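Phage-like element PBSX protein XepA (Bacillus subtilis, PDB 6IA5) is of unknown function, belongs to the lytic cassette of the PBSX prophage, forms pentamers and does not seem to be involved in host cell lysis. Local coordinates at residues E[207-212]-E[264-269]. Residues are numbered along the deposited sequence; the frame is centred on the assembly and turned at random.
Sequences GTAEMS and ISITGG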
# COMPACT_ATOMS: atom_id res chain seq x y z
N GLY E 207 25.31 -32.55 29.21
CA GLY E 207 26.68 -32.29 29.62
C GLY E 207 27.32 -33.50 30.30
O GLY E 207 26.79 -34.60 30.24
N THR E 208 28.43 -33.25 31.01
CA THR E 208 29.24 -34.30 31.61
C THR E 208 28.83 -34.57 33.06
O THR E 208 29.21 -35.60 33.60
CB THR E 208 30.74 -33.96 31.59
OG1 THR E 208 30.86 -32.67 32.18
CG2 THR E 208 31.32 -33.89 30.19
N ALA E 209 28.07 -33.65 33.69
CA ALA E 209 27.75 -33.80 35.10
C ALA E 209 27.28 -35.23 35.38
O ALA E 209 26.46 -35.77 34.66
CB ALA E 209 26.71 -32.80 35.52
N GLU E 210 27.83 -35.84 36.45
CA GLU E 210 27.45 -37.21 36.78
C GLU E 210 26.14 -37.21 37.56
O GLU E 210 25.41 -38.20 37.58
CB GLU E 210 28.55 -37.90 37.59
CG GLU E 210 29.67 -38.42 36.70
CD GLU E 210 31.03 -38.51 37.36
OE1 GLU E 210 31.11 -38.32 38.60
OE2 GLU E 210 32.01 -38.77 36.61
N MET E 211 25.89 -36.11 38.28
CA MET E 211 24.67 -35.92 39.05
C MET E 211 24.27 -34.46 38.87
O MET E 211 25.13 -33.59 38.88
CB MET E 211 24.98 -36.21 40.53
CG MET E 211 24.06 -35.56 41.50
SD MET E 211 22.80 -36.73 41.95
CE MET E 211 21.40 -35.61 42.09
N SER E 212 22.98 -34.23 38.63
CA SER E 212 22.44 -32.89 38.50
C SER E 212 20.93 -32.93 38.69
O SER E 212 20.29 -33.96 38.44
CB SER E 212 22.80 -32.22 37.19
OG SER E 212 22.37 -33.01 36.10
N ILE E 264 19.62 -27.02 40.67
CA ILE E 264 19.43 -27.16 42.11
C ILE E 264 20.71 -27.73 42.70
O ILE E 264 21.15 -27.32 43.78
CB ILE E 264 18.21 -28.07 42.41
CG1 ILE E 264 16.89 -27.41 42.02
CG2 ILE E 264 18.19 -28.51 43.88
CD1 ILE E 264 16.64 -26.09 42.75
N SER E 265 21.29 -28.70 42.00
CA SER E 265 22.53 -29.32 42.42
C SER E 265 23.23 -29.92 41.20
O SER E 265 22.59 -30.24 40.20
CB SER E 265 22.29 -30.35 43.48
OG SER E 265 21.55 -31.42 42.94
N ILE E 266 24.55 -30.06 41.32
CA ILE E 266 25.40 -30.62 40.29
C ILE E 266 26.70 -31.10 40.95
O ILE E 266 27.24 -30.41 41.81
CB ILE E 266 25.63 -29.57 39.20
CG1 ILE E 266 26.52 -30.06 38.06
CG2 ILE E 266 26.12 -28.26 39.77
CD1 ILE E 266 26.60 -29.11 36.91
N THR E 267 27.16 -32.31 40.57
CA THR E 267 28.50 -32.77 40.90
C THR E 267 29.06 -33.57 39.74
O THR E 267 28.33 -34.22 38.97
CB THR E 267 28.53 -33.65 42.17
OG1 THR E 267 27.66 -34.77 42.05
CG2 THR E 267 28.23 -32.90 43.45
N GLY E 268 30.40 -33.54 39.63
CA GLY E 268 31.13 -34.48 38.79
C GLY E 268 31.11 -34.10 37.32
O GLY E 268 31.04 -34.96 36.46
N GLY E 269 31.19 -32.80 37.02
CA GLY E 269 31.15 -32.36 35.64
C GLY E 269 30.32 -31.09 35.49
O GLY E 269 30.00 -30.43 36.47
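M211 and T267 form an antiparallel hydrogen-bonded pair, joined by two backbone bonds, T267 N to M211 O (2.9 Å, 163° at the hydrogen) and M211 N to T267 O (3.2 Å). The pair is part of a classic beta bulge, a textbook example of how a strand takes in one extra residue: E210 and M211 on one strand lie opposite T267 alone on the other, and T267 O also accepts a weak bond from E210 N. That same N-H is shared, again weakly, with G268 O. Further along, the strands draw closer at S212 and I266, a non-hydrogen-bonded pair where S212 CA approaches S265 O at 3.2 Å in a CA-H...O contact. Past the bulge the chains of this C-terminal beta domain run through short loops, linked by backbone bonding between A209 and T270, to strands 200-207 and 271-278, which also pair with each other.

Side chains divide between the two faces of the sheet. On one, T267 OG1 lies 3.4 Å from M211 CB, the two side chains crossing at a slant; M211 bends at both chi2 (96°) and chi3, which brings CE only loosely near S265 OG. On the face of S212 and I266, the isoleucine holds CG1 anti to its own N (chi1 180°) and sets it 3.7 Å from A209 CB, while L271 touches both I266 and S212. Beyond the bulge, T208 OG1 bonds to T270 N and rests 3.5 Å from G269 CA.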